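Local atomic coordinates of Cgl0159-like domain-containing protein (Corynebacterium glutamicum, PDB entry 3FOK), a protein that is of unknown function but adopts a TIM-barrel fold and assembles into a five-chain complex. Residues Leu14-Arg18 / Asp96-Leu101; Leu44-Asp50 / Gly84-Gly90; Arg150-Asp155 / Phe184-Trp188. One frame throughout, in Å; residues are numbered along the deposited sequence.

Interactions 2 and 3 each join two parallel strands of the same barrel sheet, whereas interaction 1 packs helix 8-20 against helix 92-100. Interaction 2 is the most central, its centre about 7 Å from the chain's, and almost wholly buried, with aliphatic side chains on both faces. The centres of interactions 1 and 3 lie about 21 and 20 Å from the chain's centre, on opposite sides of it. Interaction 1 is nonetheless buried, at an interface with a second subunit, and pairs a salt bridge with apolar contacts. Interaction 3, partly buried beside a third subunit, uses a tryptophan-carboxylate bond and a bridging water. Strand 87-90 leads to helix 92-100, and interactions 1 and 2 touch through Leu98 and Val88.

Interaction 1. Residues Leu14-Arg18 / Asp96-Leu101; sequences LRRMR and DDLAAL
Leu14 and Arg18, one turn apart on helix 8-20, meet Asp97 and Ala100 of helix 92-100 and Leu101 after them. The short helical segments approach to 10.6 Å between axes, with 110° between their directions, and side chains bridge the gap.

The polar part is a single salt bridge. Arg18 NE donates to Asp97 OD1 at 2.9 Å, and the N-H...O angle of 170° makes the bond nearly straight. The oxygen lies at the edge of the guanidinium, close to its plane, while NE meets the carboxylate on the syn side. The two flat groups nevertheless stand nearly perpendicular, so one oxygen does the bonding and no paired two-bond bridge forms. Asp96 OD2 is 4.4 Å from Arg18 NH2, beyond a salt bridge but near enough to add to the negative field, which would probably stabilise the charged guanidinium.

The apolar part centres on Leu14. With CG anti to the backbone N (chi1 167°), its two methyls part toward different partners: CD1 reaches Ala100 CB at 3.6 Å, and CD2 reaches Leu101 CD1 at 3.5 Å. CD1 also rests 3.4 Å from Asp97 OD1, flanking the salt bridge with hydrocarbon. The selenomethionine Met17 brings its SE alongside Ala100 CB at 3.9 Å, so this methyl is touched by two residues of helix 8-20.

A second subunit gives the charged groups further polar partners: Arg18 NH1 donates to its Ser216 O, Asp96 OD2 accepts from its Ser216 N, and its Thr237 binds Asp97 OD2 weakly. The whole is helix-helix packing on the outside of a TIM barrel, where an N-terminal helix crosses the helix following strand 87-90 at a subunit interface.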
ATOM      1  N   LEU A  14      38.598   5.107 -11.061  1.00 20.00           N
ATOM      2  CA  LEU A  14      37.196   5.186 -10.640  1.00 18.61           C
ATOM      3  C   LEU A  14      36.399   4.026 -11.218  1.00 19.15           C
ATOM      4  O   LEU A  14      35.745   3.292 -10.486  1.00 20.97           O
ATOM      5  CB  LEU A  14      36.576   6.516 -11.091  1.00 17.10           C
ATOM      6  CG  LEU A  14      35.051   6.714 -11.045  1.00 15.41           C
ATOM      7  CD1 LEU A  14      34.514   6.552  -9.631  1.00 14.16           C
ATOM      8  CD2 LEU A  14      34.718   8.102 -11.571  1.00 14.10           C
ATOM      9  N   ARG A  15      36.451   3.871 -12.537  1.00 19.63           N
ATOM     10  CA  ARG A  15      35.742   2.780 -13.200  1.00 19.52           C
ATOM     11  C   ARG A  15      36.225   1.468 -12.615  1.00 19.62           C
ATOM     12  O   ARG A  15      35.437   0.597 -12.244  1.00 18.76           O
ATOM     13  CB  ARG A  15      36.037   2.755 -14.703  1.00 18.36           C
ATOM     14  CG  ARG A  15      35.344   3.805 -15.540  1.00 17.44           C
ATOM     15  CD  ARG A  15      35.473   3.442 -17.016  1.00 17.20           C
ATOM     16  NE  ARG A  15      36.859   3.447 -17.474  1.00 16.46           N
ATOM     17  CZ  ARG A  15      37.464   4.503 -18.007  1.00 17.06           C
ATOM     18  NH1 ARG A  15      36.806   5.643 -18.153  1.00 17.00           N
ATOM     19  NH2 ARG A  15      38.728   4.420 -18.395  1.00 16.65           N
ATOM     20  N   ARG A  16      37.543   1.344 -12.550  1.00 21.25           N
ATOM     21  CA  ARG A  16      38.184   0.149 -12.039  1.00 22.84           C
ATOM     22  C   ARG A  16      37.837  -0.091 -10.577  1.00 23.03           C
ATOM     23  O   ARG A  16      37.849  -1.223 -10.109  1.00 22.46           O
ATOM     24  CB  ARG A  16      39.694   0.274 -12.218  1.00 25.36           C
ATOM     25  CG  ARG A  16      40.458  -0.996 -11.973  1.00 31.19           C
ATOM     26  CD  ARG A  16      41.894  -0.863 -12.453  1.00 35.15           C
ATOM     27  NE  ARG A  16      41.984  -0.719 -13.905  1.00 36.11           N
ATOM     28  CZ  ARG A  16      43.086  -0.975 -14.603  1.00 37.46           C
ATOM     29  NH1 ARG A  16      44.187  -1.385 -13.979  1.00 36.76           N
ATOM     30  NH2 ARG A  16      43.092  -0.832 -15.923  1.00 36.59           N
HETATM   31  N   MSE A  17      37.509   0.974  -9.854  1.00 24.88           N
HETATM   32  CA  MSE A  17      37.163   0.824  -8.447  1.00 27.38           C
HETATM   33  C   MSE A  17      35.763   0.235  -8.309  1.00 25.59           C
HETATM   34  O   MSE A  17      35.574  -0.776  -7.632  1.00 25.15           O
HETATM   35  CB  MSE A  17      37.222   2.167  -7.720  1.00 31.36           C
HETATM   36  CG  MSE A  17      37.107   2.022  -6.213  1.00 40.90           C
HETATM   37 SE   MSE A  17      36.799   3.682  -5.266  1.00 54.49          SE
HETATM   38  CE  MSE A  17      38.552   4.486  -5.466  1.00 48.85           C
ATOM     39  N   ARG A  18      34.791   0.874  -8.954  1.00 22.26           N
ATOM     40  CA  ARG A  18      33.406   0.421  -8.915  1.00 20.44           C
ATOM     41  C   ARG A  18      33.293  -1.053  -9.288  1.00 20.79           C
ATOM     42  O   ARG A  18      32.465  -1.787  -8.741  1.00 20.39           O
ATOM     43  CB  ARG A  18      32.553   1.238  -9.885  1.00 18.84           C
ATOM     44  CG  ARG A  18      32.203   2.641  -9.418  1.00 15.77           C
ATOM     45  CD  ARG A  18      31.464   3.391 -10.520  1.00 13.34           C
ATOM     46  NE  ARG A  18      30.569   4.412  -9.990  1.00 11.86           N
ATOM     47  CZ  ARG A  18      29.463   4.150  -9.301  1.00 11.58           C
ATOM     48  NH1 ARG A  18      29.111   2.892  -9.058  1.00 11.33           N
ATOM     49  NH2 ARG A  18      28.706   5.146  -8.855  1.00 11.29           N
ATOM     50  N   ASP A  96      28.756   9.497  -5.429  1.00 17.57           N
ATOM     51  CA  ASP A  96      29.722   8.424  -5.226  1.00 19.00           C
ATOM     52  C   ASP A  96      30.959   8.633  -6.103  1.00 19.11           C
ATOM     53  O   ASP A  96      32.082   8.521  -5.613  1.00 17.77           O
ATOM     54  CB  ASP A  96      29.100   7.048  -5.506  1.00 20.02           C
ATOM     55  CG  ASP A  96      28.008   6.678  -4.502  1.00 22.98           C
ATOM     56  OD1 ASP A  96      28.088   7.113  -3.330  1.00 23.93           O
ATOM     57  OD2 ASP A  96      27.073   5.938  -4.876  1.00 24.85           O
ATOM     58  N   ASP A  97      30.771   8.944  -7.385  1.00 18.92           N
ATOM     59  CA  ASP A  97      31.927   9.167  -8.247  1.00 20.13           C
ATOM     60  C   ASP A  97      32.796  10.271  -7.653  1.00 20.28           C
ATOM     61  O   ASP A  97      33.970  10.051  -7.361  1.00 20.66           O
ATOM     62  CB  ASP A  97      31.504   9.547  -9.668  1.00 23.20           C
ATOM     63  CG  ASP A  97      30.897   8.381 -10.429  1.00 25.75           C
ATOM     64  OD1 ASP A  97      31.267   7.222 -10.140  1.00 26.54           O
ATOM     65  OD2 ASP A  97      30.059   8.624 -11.329  1.00 28.60           O
ATOM     66  N   LEU A  98      32.213  11.451  -7.460  1.00 19.45           N
ATOM     67  CA  LEU A  98      32.950  12.572  -6.889  1.00 18.99           C
ATOM     68  C   LEU A  98      33.621  12.182  -5.573  1.00 19.82           C
ATOM     69  O   LEU A  98      34.726  12.630  -5.279  1.00 21.15           O
ATOM     70  CB  LEU A  98      32.018  13.762  -6.656  1.00 17.51           C
ATOM     71  CG  LEU A  98      31.491  14.517  -7.881  1.00 17.62           C
ATOM     72  CD1 LEU A  98      30.455  15.548  -7.449  1.00 16.25           C
ATOM     73  CD2 LEU A  98      32.650  15.191  -8.604  1.00 17.84           C
ATOM     74  N   ALA A  99      32.958  11.343  -4.786  1.00 19.62           N
ATOM     75  CA  ALA A  99      33.526  10.914  -3.514  1.00 20.09           C
ATOM     76  C   ALA A  99      34.700   9.978  -3.767  1.00 20.82           C
ATOM     77  O   ALA A  99      35.752  10.094  -3.139  1.00 21.78           O
ATOM     78  CB  ALA A  99      32.462  10.214  -2.671  1.00 18.55           C
ATOM     79  N   ALA A 100      34.511   9.050  -4.698  1.00 22.75           N
ATOM     80  CA  ALA A 100      35.548   8.087  -5.045  1.00 23.05           C
ATOM     81  C   ALA A 100      36.781   8.817  -5.574  1.00 23.89           C
ATOM     82  O   ALA A 100      37.910   8.437  -5.270  1.00 25.06           O
ATOM     83  CB  ALA A 100      35.024   7.111  -6.085  1.00 22.49           C
ATOM     84  N   LEU A 101      36.555   9.864  -6.364  1.00 24.37           N
ATOM     85  CA  LEU A 101      37.642  10.665  -6.925  1.00 24.31           C
ATOM     86  C   LEU A 101      38.321  11.504  -5.848  1.00 24.13           C
ATOM     87  O   LEU A 101      39.345  12.133  -6.101  1.00 24.54           O
ATOM     88  CB  LEU A 101      37.123  11.611  -8.015  1.00 24.69           C
ATOM     89  CG  LEU A 101      36.793  11.154  -9.439  1.00 25.40           C
ATOM     90  CD1 LEU A 101      37.169   9.701  -9.650  1.00 26.38           C
ATOM     91  CD2 LEU A 101      35.315  11.383  -9.695  1.00 25.64           C
TER

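Interaction 2. Residues Leu44-Asp50 / Gly84-Gly90; sequences LFIVAAD and GVDGVLG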
ATOM      1  N   LEU A  44      25.748  30.148   1.819  1.00 27.24           N
ATOM      2  CA  LEU A  44      25.989  28.842   1.222  1.00 24.98           C
ATOM      3  C   LEU A  44      25.875  28.901  -0.300  1.00 23.99           C
ATOM      4  O   LEU A  44      24.962  29.525  -0.838  1.00 24.30           O
ATOM      5  CB  LEU A  44      24.973  27.846   1.793  1.00 24.91           C
ATOM      6  CG  LEU A  44      25.264  26.347   1.837  1.00 24.85           C
ATOM      7  CD1 LEU A  44      26.495  26.079   2.693  1.00 24.54           C
ATOM      8  CD2 LEU A  44      24.054  25.628   2.418  1.00 26.16           C
ATOM      9  N   PHE A  45      26.818  28.262  -0.986  1.00 23.54           N
ATOM     10  CA  PHE A  45      26.821  28.213  -2.448  1.00 23.33           C
ATOM     11  C   PHE A  45      27.025  26.767  -2.871  1.00 22.95           C
ATOM     12  O   PHE A  45      28.086  26.184  -2.644  1.00 23.99           O
ATOM     13  CB  PHE A  45      27.930  29.107  -3.017  1.00 23.64           C
ATOM     14  CG  PHE A  45      28.131  28.973  -4.507  1.00 23.45           C
ATOM     15  CD1 PHE A  45      27.058  28.708  -5.356  1.00 24.92           C
ATOM     16  CD2 PHE A  45      29.394  29.141  -5.064  1.00 23.60           C
ATOM     17  CE1 PHE A  45      27.245  28.612  -6.739  1.00 24.42           C
ATOM     18  CE2 PHE A  45      29.591  29.050  -6.436  1.00 23.09           C
ATOM     19  CZ  PHE A  45      28.513  28.784  -7.277  1.00 24.02           C
ATOM     20  N   ILE A  46      25.996  26.195  -3.488  1.00 22.28           N
ATOM     21  CA  ILE A  46      26.027  24.804  -3.912  1.00 20.98           C
ATOM     22  C   ILE A  46      25.747  24.623  -5.401  1.00 21.27           C
ATOM     23  O   ILE A  46      24.830  25.239  -5.949  1.00 21.05           O
ATOM     24  CB  ILE A  46      25.003  23.998  -3.086  1.00 20.73           C
ATOM     25  CG1 ILE A  46      25.486  23.922  -1.637  1.00 21.09           C
ATOM     26  CG2 ILE A  46      24.802  22.609  -3.684  1.00 20.63           C
ATOM     27  CD1 ILE A  46      24.488  23.323  -0.683  1.00 23.69           C
ATOM     28  N   VAL A  47      26.544  23.778  -6.051  1.00 19.57           N
ATOM     29  CA  VAL A  47      26.363  23.518  -7.471  1.00 18.91           C
ATOM     30  C   VAL A  47      25.539  22.242  -7.643  1.00 18.22           C
ATOM     31  O   VAL A  47      25.859  21.201  -7.073  1.00 17.77           O
ATOM     32  CB  VAL A  47      27.715  23.361  -8.191  1.00 19.76           C
ATOM     33  CG1 VAL A  47      27.510  23.501  -9.687  1.00 18.83           C
ATOM     34  CG2 VAL A  47      28.702  24.406  -7.688  1.00 21.99           C
ATOM     35  N   ALA A  48      24.479  22.334  -8.439  1.00 18.08           N
ATOM     36  CA  ALA A  48      23.569  21.215  -8.664  1.00 19.32           C
ATOM     37  C   ALA A  48      23.778  20.429  -9.954  1.00 20.57           C
ATOM     38  O   ALA A  48      24.049  21.000 -11.013  1.00 21.90           O
ATOM     39  CB  ALA A  48      22.135  21.722  -8.607  1.00 18.17           C
ATOM     40  N   ALA A  49      23.615  19.113  -9.858  1.00 20.74           N
ATOM     41  CA  ALA A  49      23.773  18.227 -11.005  1.00 20.39           C
ATOM     42  C   ALA A  49      22.932  16.961 -10.860  1.00 20.64           C
ATOM     43  O   ALA A  49      23.387  15.867 -11.183  1.00 22.78           O
ATOM     44  CB  ALA A  49      25.243  17.862 -11.184  1.00 20.92           C
ATOM     45  N   ASP A  50      21.699  17.104 -10.389  1.00 20.44           N
ATOM     46  CA  ASP A  50      20.825  15.945 -10.221  1.00 21.67           C
ATOM     47  C   ASP A  50      19.789  15.832 -11.340  1.00 21.69           C
ATOM     48  O   ASP A  50      18.839  15.050 -11.237  1.00 21.37           O
ATOM     49  CB  ASP A  50      20.105  15.991  -8.862  1.00 22.17           C
ATOM     50  CG  ASP A  50      19.185  17.188  -8.722  1.00 22.46           C
ATOM     51  OD1 ASP A  50      18.249  17.119  -7.901  1.00 23.66           O
ATOM     52  OD2 ASP A  50      19.400  18.200  -9.419  1.00 25.29           O
ATOM     53  N   GLY A  84      35.015  29.462  -2.849  1.00 28.81           N
ATOM     54  CA  GLY A  84      33.664  29.973  -2.717  1.00 28.02           C
ATOM     55  C   GLY A  84      32.572  28.928  -2.852  1.00 28.21           C
ATOM     56  O   GLY A  84      31.456  29.146  -2.380  1.00 28.26           O
ATOM     57  N   VAL A  85      32.867  27.801  -3.496  1.00 27.64           N
ATOM     58  CA  VAL A  85      31.859  26.752  -3.651  1.00 28.25           C
ATOM     59  C   VAL A  85      31.876  25.832  -2.430  1.00 26.84           C
ATOM     60  O   VAL A  85      32.825  25.081  -2.203  1.00 25.66           O
ATOM     61  CB  VAL A  85      32.080  25.921  -4.948  1.00 28.08           C
ATOM     62  CG1 VAL A  85      32.116  26.844  -6.149  1.00 27.77           C
ATOM     63  CG2 VAL A  85      33.363  25.116  -4.856  1.00 31.85           C
ATOM     64  N   ASP A  86      30.810  25.904  -1.645  1.00 25.74           N
ATOM     65  CA  ASP A  86      30.696  25.115  -0.429  1.00 25.66           C
ATOM     66  C   ASP A  86      30.319  23.658  -0.633  1.00 25.32           C
ATOM     67  O   ASP A  86      30.631  22.817   0.207  1.00 25.81           O
ATOM     68  CB  ASP A  86      29.685  25.776   0.507  1.00 25.21           C
ATOM     69  CG  ASP A  86      30.069  27.197   0.851  1.00 24.79           C
ATOM     70  OD1 ASP A  86      31.054  27.383   1.599  1.00 22.75           O
ATOM     71  OD2 ASP A  86      29.390  28.125   0.365  1.00 25.45           O
ATOM     72  N   GLY A  87      29.647  23.350  -1.735  1.00 25.13           N
ATOM     73  CA  GLY A  87      29.262  21.970  -1.948  1.00 23.79           C
ATOM     74  C   GLY A  87      28.551  21.650  -3.245  1.00 23.83           C
ATOM     75  O   GLY A  87      28.453  22.476  -4.157  1.00 24.28           O
ATOM     76  N   VAL A  88      28.031  20.432  -3.308  1.00 22.53           N
ATOM     77  CA  VAL A  88      27.343  19.950  -4.492  1.00 21.56           C
ATOM     78  C   VAL A  88      26.061  19.190  -4.162  1.00 20.71           C
ATOM     79  O   VAL A  88      25.945  18.569  -3.106  1.00 20.93           O
ATOM     80  CB  VAL A  88      28.285  19.028  -5.308  1.00 20.85           C
ATOM     81  CG1 VAL A  88      28.882  17.964  -4.396  1.00 20.42           C
ATOM     82  CG2 VAL A  88      27.533  18.378  -6.452  1.00 21.40           C
ATOM     83  N   LEU A  89      25.097  19.269  -5.074  1.00 19.64           N
ATOM     84  CA  LEU A  89      23.822  18.576  -4.934  1.00 19.35           C
ATOM     85  C   LEU A  89      23.744  17.548  -6.045  1.00 19.63           C
ATOM     86  O   LEU A  89      23.855  17.890  -7.220  1.00 19.77           O
ATOM     87  CB  LEU A  89      22.643  19.547  -5.072  1.00 18.76           C
ATOM     88  CG  LEU A  89      21.322  18.923  -5.551  1.00 18.89           C
ATOM     89  CD1 LEU A  89      20.913  17.779  -4.634  1.00 19.58           C
ATOM     90  CD2 LEU A  89      20.241  19.989  -5.594  1.00 20.36           C
ATOM     91  N   GLY A  90      23.550  16.289  -5.681  1.00 19.56           N
ATOM     92  CA  GLY A  90      23.462  15.268  -6.699  1.00 18.81           C
ATOM     93  C   GLY A  90      22.774  14.000  -6.252  1.00 18.44           C
ATOM     94  O   GLY A  90      22.472  13.811  -5.075  1.00 19.86           O
TER
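Phe45 and Val85 meet obliquely at the start of strand 44-48 and just ahead of strand 87-90, Phe45 CE2 lying 3.4 Å from Val85 CG1. The first torsion of Phe45 (172°) turns CG away from its own backbone N; the ring is thereby carried toward residues 84-85, and Gly84 O comes to its edge, near the ring plane, 3.4 Å from CD2.

Farther along, side chains alternate between the faces of the sheet. Ile46, Ala48 and Leu89 share one face: Ile46 CG2 touches Leu89 CB at 4.0 Å, and Ala48 CB lies 4.0 Å from Leu89 CD2, so the leucine spans both neighbours. Val47 and Val88 point to the other face.

Parallel pairing sets which residues stand side by side; the short segments 44-48 and 87-90 run at 39° to each other. Val47 N donates to Gly87 O at 3.0 Å and Val47 O accepts from Leu89 N at 2.9 Å, so Val47 is held through both its N-H and its C=O. Ala49 N then binds Leu89 O at 2.9 Å. Ahead of the paired residues, Asp86 N donates to Phe45 O at 2.9 Å.

Val47 and Val88 meet Met76 of helix 69-81, which connects the strands in a beta-alpha-beta crossover, and Phe45 packs on helix 284-295. The Leu89 face looks into the barrel toward Val110 of strand 108-112, while strand 267-272 pairs with the far side of strand 44-48 and closes the barrel.

Interaction 3. Residues Arg150-Asp155 / Phe184-Trp188; sequences RINLSD and FMSNW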
ATOM      1  N   ARG A 150       6.654  19.657  -7.054  1.00 17.37           N
ATOM      2  CA  ARG A 150       5.841  20.366  -8.025  1.00 16.37           C
ATOM      3  C   ARG A 150       4.386  20.073  -7.708  1.00 16.46           C
ATOM      4  O   ARG A 150       3.986  18.919  -7.572  1.00 17.30           O
ATOM      5  CB  ARG A 150       6.197  19.929  -9.445  1.00 16.54           C
ATOM      6  CG  ARG A 150       7.498  20.539  -9.942  1.00 16.72           C
ATOM      7  CD  ARG A 150       7.911  19.947 -11.265  1.00 15.63           C
ATOM      8  NE  ARG A 150       8.217  18.531 -11.122  1.00 17.54           N
ATOM      9  CZ  ARG A 150       8.496  17.719 -12.133  1.00 15.05           C
ATOM     10  NH1 ARG A 150       8.505  18.185 -13.373  1.00 15.01           N
ATOM     11  NH2 ARG A 150       8.759  16.442 -11.901  1.00 12.66           N
ATOM     12  N   ILE A 151       3.604  21.135  -7.580  1.00 15.96           N
ATOM     13  CA  ILE A 151       2.198  21.024  -7.233  1.00 15.89           C
ATOM     14  C   ILE A 151       1.280  21.360  -8.402  1.00 16.50           C
ATOM     15  O   ILE A 151       1.102  22.530  -8.752  1.00 15.43           O
ATOM     16  CB  ILE A 151       1.886  21.953  -6.040  1.00 15.42           C
ATOM     17  CG1 ILE A 151       2.819  21.605  -4.875  1.00 14.88           C
ATOM     18  CG2 ILE A 151       0.428  21.837  -5.646  1.00 12.57           C
ATOM     19  CD1 ILE A 151       2.767  22.571  -3.714  1.00 17.02           C
ATOM     20  N   ASN A 152       0.695  20.327  -9.001  1.00 15.89           N
ATOM     21  CA  ASN A 152      -0.210  20.508 -10.129  1.00 16.32           C
ATOM     22  C   ASN A 152      -1.635  20.213  -9.674  1.00 15.38           C
ATOM     23  O   ASN A 152      -2.025  19.056  -9.523  1.00 14.73           O
ATOM     24  CB  ASN A 152       0.197  19.578 -11.274  1.00 15.80           C
ATOM     25  CG  ASN A 152      -0.531  19.880 -12.564  1.00 17.82           C
ATOM     26  OD1 ASN A 152       0.036  19.736 -13.652  1.00 19.01           O
ATOM     27  ND2 ASN A 152      -1.793  20.285 -12.459  1.00 14.43           N
ATOM     28  N   LEU A 153      -2.405  21.275  -9.467  1.00 14.22           N
ATOM     29  CA  LEU A 153      -3.782  21.165  -9.000  1.00 14.09           C
ATOM     30  C   LEU A 153      -4.733  20.301  -9.823  1.00 14.99           C
ATOM     31  O   LEU A 153      -5.719  19.800  -9.295  1.00 16.24           O
ATOM     32  CB  LEU A 153      -4.381  22.560  -8.843  1.00 11.93           C
ATOM     33  CG  LEU A 153      -3.707  23.445  -7.794  1.00 12.30           C
ATOM     34  CD1 LEU A 153      -4.418  24.786  -7.719  1.00  9.52           C
ATOM     35  CD2 LEU A 153      -3.741  22.749  -6.439  1.00 12.31           C
ATOM     36  N   SER A 154      -4.452  20.112 -11.104  1.00 15.65           N
ATOM     37  CA  SER A 154      -5.341  19.305 -11.930  1.00 17.97           C
ATOM     38  C   SER A 154      -4.826  17.890 -12.163  1.00 18.70           C
ATOM     39  O   SER A 154      -5.433  17.124 -12.906  1.00 19.75           O
ATOM     40  CB  SER A 154      -5.568  19.978 -13.282  1.00 18.09           C
ATOM     41  OG  SER A 154      -4.415  19.868 -14.095  1.00 22.55           O
ATOM     42  N   ASP A 155      -3.717  17.539 -11.520  1.00 19.39           N
ATOM     43  CA  ASP A 155      -3.132  16.211 -11.696  1.00 19.08           C
ATOM     44  C   ASP A 155      -3.078  15.418 -10.387  1.00 18.34           C
ATOM     45  O   ASP A 155      -2.347  15.768  -9.466  1.00 19.11           O
ATOM     46  CB  ASP A 155      -1.725  16.351 -12.277  1.00 19.34           C
ATOM     47  CG  ASP A 155      -1.189  15.052 -12.824  1.00 18.87           C
ATOM     48  OD1 ASP A 155      -1.268  14.032 -12.111  1.00 19.36           O
ATOM     49  OD2 ASP A 155      -0.679  15.053 -13.965  1.00 17.92           O
ATOM     50  N   PHE A 184       6.922  24.437  -6.504  1.00 19.48           N
ATOM     51  CA  PHE A 184       6.470  25.044  -7.747  1.00 18.91           C
ATOM     52  C   PHE A 184       4.994  24.740  -7.919  1.00 20.64           C
ATOM     53  O   PHE A 184       4.504  23.715  -7.444  1.00 20.18           O
ATOM     54  CB  PHE A 184       7.169  24.419  -8.958  1.00 17.99           C
ATOM     55  CG  PHE A 184       8.510  24.996  -9.278  1.00 17.57           C
ATOM     56  CD1 PHE A 184       8.635  26.314  -9.699  1.00 18.14           C
ATOM     57  CD2 PHE A 184       9.646  24.195  -9.222  1.00 15.86           C
ATOM     58  CE1 PHE A 184       9.877  26.828 -10.068  1.00 18.32           C
ATOM     59  CE2 PHE A 184      10.889  24.696  -9.587  1.00 16.85           C
ATOM     60  CZ  PHE A 184      11.006  26.018 -10.014  1.00 16.51           C
HETATM   61  N   MSE A 185       4.290  25.640  -8.591  1.00 21.60           N
HETATM   62  CA  MSE A 185       2.898  25.403  -8.920  1.00 23.13           C
HETATM   63  C   MSE A 185       3.120  25.033 -10.378  1.00 21.69           C
HETATM   64  O   MSE A 185       3.866  25.722 -11.074  1.00 21.72           O
HETATM   65  CB  MSE A 185       2.065  26.684  -8.816  1.00 26.24           C
HETATM   66  CG  MSE A 185       1.891  27.222  -7.397  1.00 33.43           C
HETATM   67 SE   MSE A 185       0.910  26.064  -6.192  1.00 40.97          SE
HETATM   68  CE  MSE A 185       2.371  24.995  -5.601  1.00 41.25           C
ATOM     69  N   SER A 186       2.523  23.940 -10.838  1.00 21.36           N
ATOM     70  CA  SER A 186       2.718  23.527 -12.223  1.00 21.66           C
ATOM     71  C   SER A 186       1.401  23.239 -12.923  1.00 21.85           C
ATOM     72  O   SER A 186       0.421  22.862 -12.286  1.00 24.20           O
ATOM     73  CB  SER A 186       3.612  22.287 -12.281  1.00 20.48           C
ATOM     74  OG  SER A 186       4.887  22.546 -11.724  1.00 21.30           O
ATOM     75  N   ASN A 187       1.383  23.419 -14.238  1.00 21.51           N
ATOM     76  CA  ASN A 187       0.181  23.164 -15.018  1.00 21.53           C
ATOM     77  C   ASN A 187       0.516  22.416 -16.292  1.00 21.63           C
ATOM     78  O   ASN A 187       1.647  22.466 -16.779  1.00 22.68           O
ATOM     79  CB  ASN A 187      -0.515  24.472 -15.409  1.00 21.98           C
ATOM     80  CG  ASN A 187      -0.827  25.352 -14.220  1.00 23.03           C
ATOM     81  OD1 ASN A 187      -0.009  26.173 -13.808  1.00 23.34           O
ATOM     82  ND2 ASN A 187      -2.016  25.182 -13.659  1.00 22.50           N
ATOM     83  N   TRP A 188      -0.475  21.713 -16.823  1.00 21.51           N
ATOM     84  CA  TRP A 188      -0.296  21.001 -18.072  1.00 22.56           C
ATOM     85  C   TRP A 188      -0.688  21.998 -19.151  1.00 24.51           C
ATOM     86  O   TRP A 188      -1.809  22.519 -19.141  1.00 23.59           O
ATOM     87  CB  TRP A 188      -1.209  19.776 -18.150  1.00 22.36           C
ATOM     88  CG  TRP A 188      -0.709  18.588 -17.395  1.00 23.25           C
ATOM     89  CD1 TRP A 188      -1.179  18.116 -16.207  1.00 23.38           C
ATOM     90  CD2 TRP A 188       0.363  17.722 -17.778  1.00 21.59           C
ATOM     91  NE1 TRP A 188      -0.468  17.004 -15.826  1.00 24.33           N
ATOM     92  CE2 TRP A 188       0.485  16.739 -16.774  1.00 22.12           C
ATOM     93  CE3 TRP A 188       1.230  17.677 -18.877  1.00 23.85           C
ATOM     94  CZ2 TRP A 188       1.443  15.722 -16.828  1.00 23.31           C
ATOM     95  CZ3 TRP A 188       2.187  16.663 -18.935  1.00 24.00           C
ATOM     96  CH2 TRP A 188       2.281  15.697 -17.915  1.00 23.96           C
TER
HETATM   97  O   HOH W   1      -1.411  23.882 -10.223  1.00 17.30           O
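Two adjacent parallel strands of a TIM barrel pair here, strand 144-151 giving way to a turn while strand 179-189 runs on. Arg150 and Ile151 stand beside Phe184 and Met185, and the turn, of type I, spans Asn152 to Asp155. Ile151 N donates to Phe184 O at 2.7 Å, and Ile151 O accepts from Ser186 N at 2.9 Å.

Past these bonds a water bridges the chains where Leu153 N no longer reaches Ser186 O directly (4.3 Å): it accepts from Leu153 N and donates to Ser186 O, each at 2.9 Å. The turn itself is closed by Asp155 N binding Asn152 O at 3.0 Å.

Its last residue reaches back across the contact. A chi1 of -165° sets the Asp155 carboxylate opposite its backbone N and presents OD2 to Trp188 NE1 at 2.7 Å, with an N-H...O angle of 157°. OD2 uses its anti lone pair and lies near the indole plane, the carboxylate turned only 27° from the ring. OD1 caps Gly157 N, so one carboxylate ties the tryptophan to the approach of helix 158-174.

Arg150 passes its CB by Ser186 OG at 3.7 Å, but its guanidinium leads away to Asp127 and Glu124, while that hydroxyl bonds Asn195.

Ile151 packs on helix 158-174, the crossover between the two strands, and Met185 on helix 199-210. Strand 192-195 pairs antiparallel with the later part of strand 179-189, and Leu153 meets a third subunit.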